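Local coordinates for multi-copper Oxidase CueO (Ochrobactrum, PDB 6EVG), which probably couples the oxidation of phenolic, lignin-related substrates to the reduction of dioxygen to water, as a laccase-like multicopper oxidase, at residues 172-181 with 198-206; 231-241 with 280-290. One frame throughout, in Å; residues are numbered along the deposited sequence.

Contact 1: residues 172-181 with 198-206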
loop_
_atom_site.group_PDB
_atom_site.type_symbol
_atom_site.label_atom_id
_atom_site.label_comp_id
_atom_site.label_asym_id
_atom_site.label_seq_id
_atom_site.Cartn_x
_atom_site.Cartn_y
_atom_site.Cartn_z
ATOM N N PRO A 172 -1.749 9.018 -10.283
ATOM C CA PRO A 172 -1.290 7.938 -9.387
ATOM C C PRO A 172 0.011 7.344 -9.905
ATOM O O PRO A 172 0.182 7.160 -11.112
ATOM C CB PRO A 172 -2.431 6.915 -9.467
ATOM C CG PRO A 172 -2.934 7.074 -10.872
ATOM C CD PRO A 172 -2.763 8.540 -11.229
ATOM N N LEU A 173 0.898 7.027 -8.929
ATOM C CA LEU A 173 2.190 6.398 -9.227
ATOM C C LEU A 173 2.325 5.165 -8.349
ATOM O O LEU A 173 2.488 5.275 -7.125
ATOM C CB LEU A 173 3.374 7.326 -8.932
ATOM C CG LEU A 173 3.352 8.691 -9.665
ATOM C CD1 LEU A 173 4.589 9.512 -9.186
ATOM C CD2 LEU A 173 3.332 8.557 -11.174
ATOM N N VAL A 174 2.322 3.996 -8.972
ATOM C CA VAL A 174 2.505 2.730 -8.265
ATOM C C VAL A 174 3.951 2.288 -8.517
ATOM O O VAL A 174 4.329 1.911 -9.644
ATOM C CB VAL A 174 1.504 1.645 -8.758
ATOM C CG1 VAL A 174 1.755 0.362 -7.996
ATOM C CG2 VAL A 174 0.080 2.152 -8.621
ATOM N N LEU A 175 4.737 2.344 -7.445
ATOM C CA LEU A 175 6.168 2.046 -7.506
ATOM C C LEU A 175 6.384 0.558 -7.205
ATOM O O LEU A 175 5.916 0.081 -6.146
ATOM C CB LEU A 175 6.933 2.881 -6.486
ATOM C CG LEU A 175 6.675 4.386 -6.462
ATOM C CD1 LEU A 175 7.533 5.082 -5.413
ATOM C CD2 LEU A 175 6.891 5.050 -7.836
ATOM N N GLN A 176 7.088 -0.149 -8.086
ATOM C CA GLN A 176 7.364 -1.570 -7.892
ATOM C C GLN A 176 8.759 -1.893 -8.419
ATOM O O GLN A 176 9.458 -1.042 -8.987
ATOM C CB GLN A 176 6.307 -2.463 -8.536
ATOM C CG GLN A 176 4.926 -2.269 -7.974
ATOM C CD GLN A 176 3.870 -3.004 -8.743
ATOM O OE1 GLN A 176 3.732 -2.826 -9.980
ATOM N NE2 GLN A 176 3.092 -3.840 -8.029
ATOM N N ASP A 177 9.192 -3.128 -8.220
ATOM C CA ASP A 177 10.417 -3.637 -8.774
ATOM C C ASP A 177 10.246 -5.031 -9.343
ATOM O O ASP A 177 9.270 -5.724 -9.042
ATOM C CB ASP A 177 11.599 -3.568 -7.792
ATOM C CG ASP A 177 11.521 -4.418 -6.546
ATOM O OD1 ASP A 177 10.420 -4.868 -6.199
ATOM O OD2 ASP A 177 12.605 -4.615 -5.878
ATOM N N ARG A 178 11.148 -5.420 -10.221
ATOM C CA ARG A 178 11.068 -6.662 -10.944
ATOM C C ARG A 178 12.462 -7.296 -11.072
ATOM O O ARG A 178 13.424 -6.652 -11.482
ATOM C CB ARG A 178 10.606 -6.425 -12.390
ATOM C CG ARG A 178 9.202 -5.881 -12.536
ATOM C CD ARG A 178 8.123 -6.873 -12.074
ATOM N NE ARG A 178 8.175 -8.077 -12.859
ATOM C CZ ARG A 178 7.171 -8.955 -12.905
ATOM N NH1 ARG A 178 6.116 -8.788 -12.168
ATOM N NH2 ARG A 178 7.253 -9.993 -13.748
ATOM N N ARG A 179 12.538 -8.600 -10.755
ATOM C CA ARG A 179 13.688 -9.415 -11.120
ATOM C C ARG A 179 13.598 -9.849 -12.590
ATOM O O ARG A 179 14.642 -10.010 -13.227
ATOM C CB ARG A 179 13.813 -10.610 -10.175
ATOM C CG ARG A 179 15.003 -11.498 -10.387
ATOM C CD ARG A 179 15.256 -12.496 -9.301
ATOM N NE ARG A 179 15.471 -11.806 -8.025
ATOM C CZ ARG A 179 15.482 -12.374 -6.816
ATOM N NH1 ARG A 179 15.350 -13.682 -6.712
ATOM N NH2 ARG A 179 15.640 -11.653 -5.734
ATOM N N VAL A 180 12.379 -10.089 -13.066
ATOM C CA VAL A 180 12.151 -10.668 -14.375
ATOM C C VAL A 180 11.160 -9.805 -15.153
ATOM O O VAL A 180 10.052 -9.539 -14.667
ATOM C CB VAL A 180 11.612 -12.093 -14.239
ATOM C CG1 VAL A 180 11.310 -12.697 -15.612
ATOM C CG2 VAL A 180 12.600 -12.973 -13.449
ATOM N N ILE A 181 11.566 -9.389 -16.352
ATOM C CA ILE A 181 10.682 -8.681 -17.269
ATOM C C ILE A 181 10.422 -9.433 -18.571
ATOM O O ILE A 181 9.639 -8.969 -19.414
ATOM C CB ILE A 181 11.138 -7.215 -17.489
ATOM C CG1 ILE A 181 12.565 -7.156 -18.033
ATOM C CG2 ILE A 181 11.041 -6.418 -16.200
ATOM C CD1 ILE A 181 12.873 -7.687 -19.352
ATOM N N PHE A 198 11.965 -10.229 -1.231
ATOM C CA PHE A 198 12.252 -10.382 -2.646
ATOM C C PHE A 198 12.353 -9.010 -3.276
ATOM O O PHE A 198 11.361 -8.272 -3.310
ATOM C CB PHE A 198 11.139 -11.178 -3.302
ATOM C CG PHE A 198 11.260 -11.442 -4.772
ATOM C CD1 PHE A 198 11.943 -12.561 -5.238
ATOM C CD2 PHE A 198 10.729 -10.592 -5.701
ATOM C CE1 PHE A 198 11.986 -12.880 -6.597
ATOM C CE2 PHE A 198 10.786 -10.879 -7.062
ATOM C CZ PHE A 198 11.424 -11.996 -7.501
ATOM N N ARG A 199 13.532 -8.706 -3.854
ATOM C CA ARG A 199 13.775 -7.439 -4.579
ATOM C C ARG A 199 14.348 -7.755 -5.970
ATOM O O ARG A 199 14.938 -8.812 -6.203
ATOM C CB ARG A 199 14.795 -6.563 -3.846
ATOM C CG ARG A 199 14.263 -6.053 -2.515
ATOM C CD ARG A 199 15.212 -5.183 -1.690
ATOM N NE ARG A 199 16.217 -4.396 -2.367
ATOM C CZ ARG A 199 17.302 -3.776 -1.846
ATOM N NH1 ARG A 199 17.674 -3.884 -0.561
ATOM N NH2 ARG A 199 18.049 -3.058 -2.633
ATOM N N GLY A 200 14.154 -6.837 -6.902
ATOM C CA GLY A 200 14.769 -6.929 -8.223
ATOM C C GLY A 200 15.350 -5.620 -8.667
ATOM O O GLY A 200 14.994 -4.581 -8.117
ATOM N N GLY A 201 16.198 -5.684 -9.674
ATOM C CA GLY A 201 16.938 -4.479 -10.132
ATOM C C GLY A 201 16.213 -3.642 -11.138
ATOM O O GLY A 201 16.658 -2.538 -11.446
ATOM N N ASN A 202 15.107 -4.135 -11.704
ATOM C CA ASN A 202 14.365 -3.323 -12.696
ATOM C C ASN A 202 13.258 -2.583 -11.964
ATOM O O ASN A 202 12.305 -3.221 -11.487
ATOM C CB ASN A 202 13.767 -4.227 -13.763
ATOM C CG ASN A 202 14.767 -5.028 -14.494
ATOM O OD1 ASN A 202 15.457 -4.537 -15.364
ATOM N ND2 ASN A 202 14.849 -6.306 -14.182
ATOM N N LEU A 203 13.331 -1.267 -11.885
ATOM C CA LEU A 203 12.269 -0.489 -11.224
ATOM C C LEU A 203 11.202 -0.138 -12.227
ATOM O O LEU A 203 11.531 0.145 -13.379
ATOM C CB LEU A 203 12.853 0.757 -10.596
ATOM C CG LEU A 203 14.047 0.576 -9.657
ATOM C CD1 LEU A 203 14.395 1.896 -8.976
ATOM C CD2 LEU A 203 13.727 -0.472 -8.552
ATOM N N ILE A 204 9.963 -0.152 -11.769
ATOM C CA ILE A 204 8.823 0.165 -12.645
ATOM C C ILE A 204 7.875 1.141 -11.953
ATOM O O ILE A 204 7.775 1.176 -10.725
ATOM C CB ILE A 204 8.092 -1.112 -13.105
ATOM C CG1 ILE A 204 7.619 -1.957 -11.920
ATOM C CG2 ILE A 204 8.992 -1.905 -14.044
ATOM C CD1 ILE A 204 6.672 -3.080 -12.303
ATOM N N VAL A 205 7.186 1.925 -12.790
ATOM C CA VAL A 205 6.107 2.814 -12.341
ATOM C C VAL A 205 4.911 2.548 -13.222
ATOM O O VAL A 205 4.988 2.573 -14.446
ATOM C CB VAL A 205 6.508 4.297 -12.356
ATOM C CG1 VAL A 205 5.398 5.162 -11.769
ATOM C CG2 VAL A 205 7.847 4.532 -11.638
ATOM N N ASN A 206 3.775 2.237 -12.566
ATOM C CA ASN A 206 2.557 1.885 -13.299
ATOM C C ASN A 206 2.819 0.834 -14.358
ATOM O O ASN A 206 2.225 0.846 -15.429
ATOM C CB ASN A 206 1.836 3.127 -13.869
ATOM C CG ASN A 206 1.335 4.051 -12.785
ATOM O OD1 ASN A 206 1.444 3.750 -11.584
ATOM N ND2 ASN A 206 0.762 5.195 -13.192
HETATM O O HOH W 1 10.402 -5.743 -3.661
HETATM O O HOH W 2 17.421 -9.550 -8.350
#

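Contact 2: residues 231-241 with 280-290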
loop_
_atom_site.group_PDB
_atom_site.type_symbol
_atom_site.label_atom_id
_atom_site.label_comp_id
_atom_site.label_asym_id
_atom_site.label_seq_id
_atom_site.Cartn_x
_atom_site.Cartn_y
_atom_site.Cartn_z
ATOM N N ARG A 231 10.846 -4.050 -1.386
ATOM C CA ARG A 231 11.696 -2.877 -1.529
ATOM C C ARG A 231 11.053 -1.666 -0.879
ATOM O O ARG A 231 9.868 -1.384 -1.133
ATOM C CB ARG A 231 11.918 -2.586 -2.994
ATOM C CG ARG A 231 12.774 -1.374 -3.296
ATOM C CD ARG A 231 13.097 -1.218 -4.764
ATOM N NE ARG A 231 13.988 -2.235 -5.272
ATOM C CZ ARG A 231 15.322 -2.154 -5.302
ATOM N NH1 ARG A 231 15.931 -1.075 -4.814
ATOM N NH2 ARG A 231 16.038 -3.120 -5.826
ATOM N N ASN A 232 11.835 -0.877 -0.135
ATOM C CA ASN A 232 11.453 0.454 0.313
ATOM C C ASN A 232 11.964 1.464 -0.704
ATOM O O ASN A 232 13.094 1.348 -1.222
ATOM C CB ASN A 232 12.036 0.783 1.662
ATOM C CG ASN A 232 11.580 -0.176 2.731
ATOM O OD1 ASN A 232 10.388 -0.448 2.854
ATOM N ND2 ASN A 232 12.527 -0.700 3.522
ATOM N N PHE A 233 11.133 2.466 -1.028
ATOM C CA PHE A 233 11.548 3.545 -1.890
ATOM C C PHE A 233 11.852 4.761 -1.049
ATOM O O PHE A 233 11.216 5.002 -0.028
ATOM C CB PHE A 233 10.468 3.854 -2.950
ATOM C CG PHE A 233 10.293 2.747 -3.934
ATOM C CD1 PHE A 233 11.101 2.593 -5.018
ATOM C CD2 PHE A 233 9.283 1.783 -3.743
ATOM C CE1 PHE A 233 10.956 1.560 -5.921
ATOM C CE2 PHE A 233 9.165 0.712 -4.608
ATOM C CZ PHE A 233 9.975 0.603 -5.699
ATOM N N HIS A 234 12.843 5.571 -1.497
ATOM C CA HIS A 234 13.246 6.766 -0.770
ATOM C C HIS A 234 13.388 7.826 -1.880
ATOM O O HIS A 234 14.474 7.934 -2.479
ATOM C CB HIS A 234 14.556 6.537 -0.006
ATOM C CG HIS A 234 14.559 5.344 0.882
ATOM N ND1 HIS A 234 13.974 5.330 2.137
ATOM C CD2 HIS A 234 15.078 4.115 0.677
ATOM C CE1 HIS A 234 14.144 4.114 2.664
ATOM N NE2 HIS A 234 14.823 3.365 1.798
ATOM N N VAL A 235 12.304 8.529 -2.172
ATOM C CA VAL A 235 12.186 9.225 -3.442
ATOM C C VAL A 235 12.461 10.705 -3.344
ATOM O O VAL A 235 12.025 11.372 -2.399
ATOM C CB VAL A 235 10.823 8.976 -4.142
ATOM C CG1 VAL A 235 10.561 7.501 -4.340
ATOM C CG2 VAL A 235 9.692 9.618 -3.449
ATOM N N ARG A 236 13.142 11.225 -4.346
ATOM C CA ARG A 236 13.338 12.673 -4.503
ATOM C C ARG A 236 13.155 13.002 -5.969
ATOM O O ARG A 236 13.238 12.129 -6.835
ATOM C CB ARG A 236 14.744 13.146 -4.018
ATOM C CG ARG A 236 15.883 12.621 -4.871
ATOM C CD ARG A 236 17.145 13.433 -4.662
ATOM N NE ARG A 236 18.268 12.906 -5.386
ATOM C CZ ARG A 236 19.286 13.600 -5.842
ATOM N NH1 ARG A 236 19.291 14.916 -5.801
ATOM N NH2 ARG A 236 20.260 12.960 -6.481
ATOM N N LEU A 237 13.073 14.316 -6.249
ATOM C CA LEU A 237 13.269 14.785 -7.612
ATOM C C LEU A 237 14.733 15.171 -7.822
ATOM O O LEU A 237 15.455 15.483 -6.873
ATOM C CB LEU A 237 12.346 15.990 -7.906
ATOM C CG LEU A 237 10.862 15.580 -8.060
ATOM C CD1 LEU A 237 9.787 16.607 -8.036
ATOM C CD2 LEU A 237 10.576 14.631 -9.183
ATOM N N SER A 238 15.195 15.036 -9.050
ATOM C CA SER A 238 16.608 15.179 -9.382
ATOM C C SER A 238 17.122 16.610 -9.111
ATOM O O SER A 238 18.361 16.761 -8.983
ATOM C CB SER A 238 16.879 14.747 -10.800
ATOM O OG SER A 238 16.114 15.451 -11.716
ATOM N N ASP A 239 16.267 17.612 -9.087
ATOM C CA ASP A 239 16.652 18.963 -8.705
ATOM C C ASP A 239 16.242 19.297 -7.287
ATOM O O ASP A 239 16.273 20.487 -6.888
ATOM C CB ASP A 239 16.131 19.980 -9.700
ATOM C CG ASP A 239 14.665 20.064 -9.755
ATOM O OD1 ASP A 239 13.906 19.430 -8.970
ATOM O OD2 ASP A 239 14.223 20.798 -10.693
ATOM N N ASN A 240 15.890 18.301 -6.480
ATOM C CA ASN A 240 15.599 18.508 -5.084
ATOM C C ASN A 240 14.443 19.383 -4.762
ATOM O O ASN A 240 14.292 19.823 -3.631
ATOM C CB ASN A 240 16.855 18.946 -4.287
ATOM C CG ASN A 240 17.968 17.932 -4.405
ATOM O OD1 ASN A 240 17.797 16.740 -4.073
ATOM N ND2 ASN A 240 19.117 18.399 -4.864
ATOM N N ARG A 241 13.537 19.607 -5.720
ATOM C CA ARG A 241 12.378 20.443 -5.404
ATOM C C ARG A 241 11.508 19.759 -4.379
ATOM O O ARG A 241 11.419 18.532 -4.294
ATOM C CB ARG A 241 11.630 20.837 -6.675
ATOM C CG ARG A 241 10.878 19.708 -7.337
ATOM C CD ARG A 241 10.167 20.162 -8.607
ATOM N NE ARG A 241 11.146 20.415 -9.656
ATOM C CZ ARG A 241 10.814 20.850 -10.831
ATOM N NH1 ARG A 241 9.527 21.093 -11.103
ATOM N NH2 ARG A 241 11.744 20.956 -11.740
ATOM N N GLU A 280 10.814 23.301 -15.966
ATOM C CA GLU A 280 11.980 22.425 -16.159
ATOM C C GLU A 280 11.652 20.919 -15.962
ATOM O O GLU A 280 10.948 20.578 -14.929
ATOM C CB GLU A 280 13.069 22.824 -15.151
ATOM C CG GLU A 280 13.534 24.272 -15.287
ATOM C CD GLU A 280 14.192 24.592 -16.657
ATOM O OE1 GLU A 280 14.665 23.646 -17.336
ATOM O OE2 GLU A 280 14.254 25.782 -17.077
ATOM N N ALA A 281 12.150 20.038 -16.897
ATOM C CA ALA A 281 12.036 18.583 -16.746
ATOM C C ALA A 281 12.815 18.105 -15.553
ATOM O O ALA A 281 13.803 18.723 -15.172
ATOM C CB ALA A 281 12.512 17.819 -17.946
ATOM N N THR A 282 12.340 17.008 -14.927
ATOM C CA THR A 282 12.991 16.520 -13.736
ATOM C C THR A 282 12.709 15.054 -13.603
ATOM O O THR A 282 11.656 14.576 -14.035
ATOM C CB THR A 282 12.581 17.282 -12.470
ATOM O OG1 THR A 282 13.344 16.845 -11.340
ATOM C CG2 THR A 282 11.140 17.211 -12.182
ATOM N N ASP A 283 13.660 14.338 -13.000
ATOM C CA ASP A 283 13.522 12.878 -12.815
ATOM C C ASP A 283 13.155 12.542 -11.382
ATOM O O ASP A 283 13.656 13.139 -10.444
ATOM C CB ASP A 283 14.838 12.184 -13.184
ATOM C CG ASP A 283 15.183 12.352 -14.657
ATOM O OD1 ASP A 283 14.311 12.333 -15.500
ATOM O OD2 ASP A 283 16.380 12.536 -14.960
ATOM N N LEU A 284 12.297 11.540 -11.221
ATOM C CA LEU A 284 12.037 10.930 -9.905
ATOM C C LEU A 284 13.041 9.828 -9.702
ATOM O O LEU A 284 13.207 8.960 -10.569
ATOM C CB LEU A 284 10.604 10.369 -9.870
ATOM C CG LEU A 284 10.111 9.907 -8.515
ATOM C CD1 LEU A 284 9.857 11.062 -7.555
ATOM C CD2 LEU A 284 8.820 9.077 -8.665
ATOM N N LEU A 285 13.746 9.901 -8.572
ATOM C CA LEU A 285 14.831 9.018 -8.205
ATOM C C LEU A 285 14.549 8.336 -6.884
ATOM O O LEU A 285 13.797 8.885 -6.059
ATOM C CB LEU A 285 16.157 9.785 -8.015
ATOM C CG LEU A 285 16.543 10.694 -9.218
ATOM C CD1 LEU A 285 17.841 11.442 -8.857
ATOM C CD2 LEU A 285 16.782 9.908 -10.463
ATOM N N THR A 286 15.146 7.164 -6.638
ATOM C CA THR A 286 15.110 6.549 -5.315
ATOM C C THR A 286 16.496 6.078 -4.903
ATOM O O THR A 286 17.229 5.520 -5.723
ATOM C CB THR A 286 14.162 5.305 -5.274
ATOM O OG1 THR A 286 14.138 4.771 -3.929
ATOM C CG2 THR A 286 14.471 4.248 -6.309
ATOM N N TYR A 287 16.797 6.154 -3.612
ATOM C CA TYR A 287 17.974 5.405 -3.150
ATOM C C TYR A 287 17.749 3.923 -3.501
ATOM O O TYR A 287 16.633 3.392 -3.420
ATOM C CB TYR A 287 18.185 5.496 -1.648
ATOM C CG TYR A 287 18.682 6.831 -1.110
ATOM C CD1 TYR A 287 19.701 7.538 -1.714
ATOM C CD2 TYR A 287 18.227 7.289 0.084
ATOM C CE1 TYR A 287 20.208 8.683 -1.180
ATOM C CE2 TYR A 287 18.730 8.470 0.678
ATOM C CZ TYR A 287 19.727 9.160 0.007
ATOM O OH TYR A 287 20.225 10.312 0.568
ATOM N N GLY A 288 18.825 3.220 -3.882
ATOM C CA GLY A 288 18.729 1.838 -4.310
ATOM C C GLY A 288 18.687 0.857 -3.184
ATOM O O GLY A 288 18.515 -0.353 -3.453
ATOM N N ASP A 289 18.903 1.313 -1.957
ATOM C CA ASP A 289 18.847 0.417 -0.771
ATOM C C ASP A 289 18.441 1.264 0.426
ATOM O O ASP A 289 18.045 2.415 0.240
ATOM C CB ASP A 289 20.171 -0.301 -0.611
ATOM C CG ASP A 289 21.315 0.660 -0.392
ATOM O OD1 ASP A 289 21.099 1.694 0.262
ATOM O OD2 ASP A 289 22.445 0.402 -0.869
ATOM N N ASP A 290 18.474 0.676 1.619
ATOM C CA ASP A 290 18.057 1.340 2.844
ATOM C C ASP A 290 19.228 2.003 3.595
ATOM O O ASP A 290 19.047 2.449 4.740
ATOM C CB ASP A 290 17.313 0.353 3.748
ATOM C CG ASP A 290 15.973 -0.043 3.169
ATOM O OD1 ASP A 290 15.340 0.727 2.499
ATOM O OD2 ASP A 290 15.538 -1.180 3.379
HETATM O O HOH W 3 15.044 1.109 -3.186
HETATM O O HOH W 4 18.827 -2.207 -6.003
HETATM O O HOH W 5 15.399 0.128 -0.111
HETATM O O HOH W 6 15.629 19.367 -13.256
HETATM O O HOH W 7 9.022 21.766 -13.707
#

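Contact 1: residues 172-181 with 198-206
Asn206 closes one end of this strand pair with its side-chain amide: OD1 accepts from Val174 N at 2.8 Å, while ND2 donates to Pro172 O at 2.9 Å. The amide thus continues the backbone pairing beyond strand 202-205, and CG lies anti to the carbonyl carbon (chi1 -64°), which brings both amide atoms alongside segment 172-181. ND2 has a second acceptor in Pro24 O. Between Gln176 and Ile204 two backbone bonds of 3.0 Å, N to O in each direction, mark an antiparallel hydrogen-bonded pair. Arg178 O takes two donors from Asn202, the backbone N and, from above the carbonyl plane, ND2 at 3.1 Å.

Asp177 is buried, yet its carboxylate is well supplied. Gly200 N meets OD2 from above the carboxylate plane at 2.9 Å, Arg231 forms a salt bridge to the same oxygen, and a water lies between OD1 and Phe198 O. The guanidinium of Arg179 serves two surfaces: NH2 donates to Arg199 O at 3.0 Å, in that carbonyl's plane, whereas CE1 of Phe198 sits 3.4 Å above the guanidinium centre, the two planes being 37° apart. NH1 is salt-bridged to Asp193. On the sheet face that Asp177 shares with Leu175 and Val205, CG2 of Val205 packs alongside CD2 of Leu175.

With strand axes 4.5 Å apart and running 150° to each other, this is a slightly twisted antiparallel pair near one margin of a cupredoxin-type beta sheet, as expected of the multicopper oxidase fold.

Contact 2: residues 231-241 with 280-290
A His-carboxylate hydrogen bond, His234 to Asp290, closes one end of the antiparallel pairing of strands 233-237 and 282-287, within a cupredoxin-like beta sheet of the multicopper oxidase fold. His234 NE2 donates to Asp290 OD1 at 2.8 Å, the acceptor only 1° out of the ring plane and using its anti lone pair; ring and carboxylate stand nearly perpendicular, 88° apart. Asn232 ND2 reaches the other oxygen, Asp290 OD2, on its syn side, and Thr263 engages His234 ND1, so both ring nitrogens have partners.

In the strands, Thr286 OG1 replaces a backbone acceptor: it is anti to its own backbone N (chi1 -178°), receives His234 N at 2.9 Å in an almost straight bond, and donates its own hydrogen bond to Tyr287 O. Arg236 N and O pair with Leu285 O and N, and farther along Ser238 OG accepts from Asp283 N at 3.0 Å. CD1 of Leu284 packs against CD2 of Leu237 at 4.0 Å.

At the other end a salt bridge internal to 231-241 reaches the partner strand through Thr282 and Glu280. Arg241 lies with one guanidinium face against CG2 of Thr282, 3.8 Å above its plane. Its edge grips Asp239 side-on, NE to OD1 and NH2 to OD2 (2.7 Å), each oxygen offering its syn lone pair; NH2 also makes a weak bond to Glu280 O. A leucine here would probably leave the Asp239 carboxylate without its charged mate, held by the backbone N of the Asx turn but no longer gripped side-on, and Glu280 O without its weak donor.

Strand 262-264 continues the sheet beyond 233-237 and strand 295-303 beyond 282-287, while Phe233 and Val235 pack on Leu175 of strand 170-178.

In the fold
Contact 1 and contact 2 belong to two different sheets that pack on each other, with their centres about 14 Å apart and contact 1 complete in sequence before contact 2 begins. Arg231 ties them together: its NE forms a 2.8 Å salt bridge with Asp177 OD2, and its NH2 lies 2.9 Å from Gly200 O, probably hydrogen-bonded. Apolar packing adds to this join, with CD1 of Leu203 3.6 Å from CG2 of Thr286. Both approach a bound copper: the side chain of Asn232 is about 9 Å from one and that of Phe198 about 12 Å. The copper ligands His434, Cys490 and His495 lie outside both contacts.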